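Local coordinates for SnoN,Epimerase SnoN (Streptomyces nogalater, PDB 5EP9), which acts as a non-heme iron, alpha-ketoglutarate-dependent epimerase in the biosynthesis of nogalamycin, at residues F148-S151 with T152-T155; P199-I202 with W203-R206. One frame throughout, in Å; residues are numbered along the deposited sequence.

Overall arrangement
Both contacts are local turns of the chain, one continuous octapeptide each, in the phytanoyl-CoA dioxygenase-like (PhyH) region of this cupin-type protein. Interaction 1 lies in the loop between strands 139-142 and 157-162, and interaction 2 in the loop between strands 173-175 and 207-209. Their centres are 25 Å apart; their nearest atoms are about 14 Å apart and do not touch. Interaction 1 is the nearer to the active site: the F148 side chain is about 6 Å from bound 2-oxoglutarate and about 7 Å from the iron. In interaction 2 the E201 side chain stands about 13 Å from the metal. The first is buried; the second is at the surface.

Interaction 1: F148-S151 with T152-T155; sequences FPFS and TAGT
A type I beta turn from F150 to A153, running into a short 3-10 segment at 153-155, brings A153 back against both F148 and F150. It lies in the 14-202 part of this fused chain. The turn is closed by A153 N donating to F150 O at 3.2 Å, with an N-H...O angle of 146°. Just beyond, T155 N bonds to T152 O at 3.0 Å and carries the winding onward.

A153 CB packs on F148 CB at 3.7 Å, and F150 CE1 lies 3.6 Å from A153 CA. The same F148 CB also lies over one face of the F150 ring, offset toward the rim. T152 meets that ring at its edge, with OG1 3.6 Å from F150 CD1, near the ring plane. A T152 chi1 of 58° turns OG1 between the backbone N and the carbonyl carbon, which places it at the rim of the F150 ring; the two side chains cross at about a right angle.

F150 also packs edge-to-face with F121, F148 rests on V242 of strand 236-245, and S151 OG bonds to A249 N. The A153 N to F150 O bond thus closes the beta turn, while carbon contacts join F148, F150 and A153, and F148 carries this packing to within about 4 Å of the side chain of the iron ligand D144.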
loop_
_atom_site.group_PDB
_atom_site.type_symbol
_atom_site.label_atom_id
_atom_site.label_comp_id
_atom_site.label_asym_id
_atom_site.label_seq_id
_atom_site.Cartn_x
_atom_site.Cartn_y
_atom_site.Cartn_z
ATOM N N PHE A 148 7.979 -0.605 -8.421
ATOM C CA PHE A 148 8.493 -1.666 -7.512
ATOM C C PHE A 148 9.772 -2.299 -8.112
ATOM O O PHE A 148 9.731 -2.903 -9.187
ATOM C CB PHE A 148 7.443 -2.741 -7.242
ATOM C CG PHE A 148 6.242 -2.281 -6.461
ATOM C CD1 PHE A 148 6.282 -1.164 -5.610
ATOM C CD2 PHE A 148 5.062 -2.968 -6.550
ATOM C CE1 PHE A 148 5.187 -0.773 -4.854
ATOM C CE2 PHE A 148 3.997 -2.594 -5.796
ATOM C CZ PHE A 148 4.058 -1.504 -4.950
ATOM N N PRO A 149 10.929 -2.081 -7.476
ATOM C CA PRO A 149 12.151 -2.650 -7.945
ATOM C C PRO A 149 12.367 -4.124 -7.523
ATOM O O PRO A 149 13.414 -4.500 -6.994
ATOM C CB PRO A 149 13.210 -1.747 -7.278
ATOM C CG PRO A 149 12.635 -1.567 -5.904
ATOM C CD PRO A 149 11.141 -1.425 -6.163
ATOM N N PHE A 150 11.395 -4.963 -7.837
ATOM C CA PHE A 150 11.584 -6.386 -7.649
ATOM C C PHE A 150 10.860 -7.172 -8.757
ATOM O O PHE A 150 9.921 -6.699 -9.407
ATOM C CB PHE A 150 11.194 -6.805 -6.233
ATOM C CG PHE A 150 9.851 -6.305 -5.753
ATOM C CD1 PHE A 150 8.717 -7.036 -6.038
ATOM C CD2 PHE A 150 9.733 -5.174 -4.982
ATOM C CE1 PHE A 150 7.473 -6.658 -5.599
ATOM C CE2 PHE A 150 8.506 -4.763 -4.560
ATOM C CZ PHE A 150 7.369 -5.495 -4.858
ATOM N N SER A 151 11.281 -8.403 -8.865
ATOM C CA SER A 151 10.951 -9.323 -9.962
ATOM C C SER A 151 9.478 -9.670 -10.032
ATOM O O SER A 151 8.961 -9.867 -11.085
ATOM C CB SER A 151 11.834 -10.624 -9.810
ATOM O OG SER A 151 11.583 -11.265 -8.554
ATOM N N THR A 152 8.793 -9.664 -8.884
ATOM C CA THR A 152 7.375 -10.041 -8.818
ATOM C C THR A 152 6.438 -8.853 -8.640
ATOM O O THR A 152 5.369 -8.963 -8.111
ATOM C CB THR A 152 7.151 -11.038 -7.690
ATOM O OG1 THR A 152 7.592 -10.455 -6.461
ATOM C CG2 THR A 152 7.947 -12.321 -7.958
ATOM N N ALA A 153 6.922 -7.701 -9.068
ATOM C CA ALA A 153 6.176 -6.453 -8.992
ATOM C C ALA A 153 4.738 -6.550 -9.504
ATOM O O ALA A 153 3.815 -6.028 -8.880
ATOM C CB ALA A 153 6.902 -5.385 -9.834
ATOM N N GLY A 154 4.610 -7.228 -10.643
ATOM C CA GLY A 154 3.367 -7.495 -11.303
ATOM C C GLY A 154 2.316 -8.246 -10.502
ATOM O O GLY A 154 1.144 -8.227 -10.890
ATOM N N THR A 155 2.690 -8.894 -9.377
ATOM C CA THR A 155 1.692 -9.594 -8.537
ATOM C C THR A 155 1.709 -9.110 -7.070
ATOM O O THR A 155 1.017 -9.655 -6.236
ATOM C CB THR A 155 1.905 -11.109 -8.486
ATOM O OG1 THR A 155 3.250 -11.364 -8.083
ATOM C CG2 THR A 155 1.643 -11.690 -9.846
#

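Interaction 2: P199-I202 with W203-R206; sequences PGEI and WMPR. With ACT (acetate ion), chain G.
I202 and W203, which flank the junction between the two fused SnoN pieces (14-202 and 203-305), pack their side chains side by side, and the contact as a whole spans that junction.

The apolar component is a CH-pi contact: I202 CG1 stands 3.7 Å from the centroid of the five-membered W203 ring, 15° off its normal. I202 CD1 extends the overlap to W203 CE2, also at 3.7 Å. A chi1 of 59° in I202 directs CG1 between its backbone N and carbonyl carbon, over the indole. M204 SD lies alongside E201, 3.9 Å from its CA.

Among the backbone bonds, W203 N donates to G200 O at 3.0 Å and M204 N to E201 O at 3.2 Å, the second the straighter at 161°. These consecutive i to i+3 bonds are the 3-10 pattern.

The R206 guanidinium supplies the side-chain bonds. Its NH2 reaches I202 O at 3.0 Å, slightly tilted from the guanidinium plane, and its NE meets M204 O at 3.1 Å, in that plane and almost in line with the C=O. These two carbonyls together restrain the rotation of the group. In this crystal NH1 also donates to acetate OXT at 3.0 Å; the acetate, probably from the crystallisation liquor, bonds to S226 OG as well.

E201 turns from the contact to form a salt bridge with R198 and packs on V224, just ahead of strand 225-227. M204 touches V176, past the end of strand 173-175, and the chain leaves R206 directly into strand 207-209, which pairs antiparallel with 173-175.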
loop_
_atom_site.group_PDB
_atom_site.type_symbol
_atom_site.label_atom_id
_atom_site.label_comp_id
_atom_site.label_asym_id
_atom_site.label_seq_id
_atom_site.Cartn_x
_atom_site.Cartn_y
_atom_site.Cartn_z
ATOM N N PRO A 199 -6.744 0.860 -24.817
ATOM C CA PRO A 199 -7.987 1.147 -25.568
ATOM C C PRO A 199 -9.204 0.664 -24.777
ATOM O O PRO A 199 -9.143 -0.354 -24.078
ATOM C CB PRO A 199 -7.780 0.403 -26.901
ATOM C CG PRO A 199 -6.426 -0.308 -26.799
ATOM C CD PRO A 199 -5.943 -0.232 -25.415
ATOM N N GLY A 200 -10.230 1.495 -24.738
ATOM C CA GLY A 200 -11.397 1.203 -23.870
ATOM C C GLY A 200 -11.274 1.545 -22.388
ATOM O O GLY A 200 -12.262 1.602 -21.698
ATOM N N GLU A 201 -10.058 1.708 -21.865
ATOM C CA GLU A 201 -9.862 1.927 -20.408
ATOM C C GLU A 201 -10.633 3.126 -19.809
ATOM O O GLU A 201 -11.104 3.030 -18.730
ATOM C CB GLU A 201 -8.388 2.153 -20.140
ATOM C CG GLU A 201 -8.032 2.096 -18.698
ATOM C CD GLU A 201 -6.480 2.086 -18.471
ATOM O OE1 GLU A 201 -5.654 2.015 -19.444
ATOM O OE2 GLU A 201 -6.098 2.215 -17.322
ATOM N N ILE A 202 -10.696 4.254 -20.515
ATOM C CA ILE A 202 -11.389 5.417 -19.996
ATOM C C ILE A 202 -12.909 5.113 -19.755
ATOM O O ILE A 202 -13.571 5.856 -18.982
ATOM C CB ILE A 202 -11.239 6.688 -20.881
ATOM C CG1 ILE A 202 -11.738 6.502 -22.282
ATOM C CG2 ILE A 202 -9.822 7.229 -20.885
ATOM C CD1 ILE A 202 -11.919 7.857 -22.993
ATOM N N TRP A 203 -13.469 4.135 -20.568
ATOM C CA TRP A 203 -14.916 3.753 -20.515
ATOM C C TRP A 203 -15.199 2.805 -19.268
ATOM O O TRP A 203 -16.327 2.454 -19.018
ATOM C CB TRP A 203 -15.401 3.197 -21.822
ATOM C CG TRP A 203 -15.190 4.284 -22.943
ATOM C CD1 TRP A 203 -14.352 4.191 -23.944
ATOM C CD2 TRP A 203 -15.694 5.620 -22.942
ATOM N NE1 TRP A 203 -14.280 5.365 -24.563
ATOM C CE2 TRP A 203 -15.097 6.265 -23.981
ATOM C CE3 TRP A 203 -16.606 6.319 -22.165
ATOM C CZ2 TRP A 203 -15.387 7.521 -24.286
ATOM C CZ3 TRP A 203 -16.853 7.604 -22.424
ATOM C CH2 TRP A 203 -16.252 8.215 -23.403
ATOM N N MET A 204 -14.198 2.416 -18.559
ATOM C CA MET A 204 -14.370 1.499 -17.433
ATOM C C MET A 204 -14.776 2.103 -16.033
ATOM O O MET A 204 -14.352 3.164 -15.688
ATOM C CB MET A 204 -13.064 0.759 -17.123
ATOM C CG MET A 204 -12.677 -0.287 -18.204
ATOM S SD MET A 204 -10.934 -0.841 -17.904
ATOM C CE MET A 204 -11.378 -2.185 -16.664
ATOM N N PRO A 205 -15.702 1.444 -15.381
ATOM C CA PRO A 205 -16.292 2.166 -14.331
ATOM C C PRO A 205 -15.347 2.275 -13.175
ATOM O O PRO A 205 -14.350 1.530 -13.108
ATOM C CB PRO A 205 -17.509 1.327 -13.905
ATOM C CG PRO A 205 -17.359 0.013 -14.525
ATOM C CD PRO A 205 -16.590 0.282 -15.785
ATOM N N ARG A 206 -15.562 3.248 -12.339
ATOM C CA ARG A 206 -14.688 3.491 -11.225
ATOM C C ARG A 206 -15.409 3.474 -9.920
ATOM O O ARG A 206 -16.479 3.969 -9.855
ATOM C CB ARG A 206 -14.054 4.864 -11.377
ATOM C CG ARG A 206 -13.152 4.937 -12.625
ATOM C CD ARG A 206 -13.745 5.843 -13.570
ATOM N NE ARG A 206 -13.151 5.875 -14.896
ATOM C CZ ARG A 206 -12.302 6.810 -15.319
ATOM N NH1 ARG A 206 -11.713 7.687 -14.500
ATOM N NH2 ARG A 206 -12.001 6.828 -16.568
HETATM C C ACT G . -10.125 7.300 -11.007
HETATM O O ACT G . -9.719 8.333 -10.472
HETATM O OXT ACT G . -11.254 7.282 -11.555
HETATM C CH3 ACT G . -9.256 6.084 -10.948
#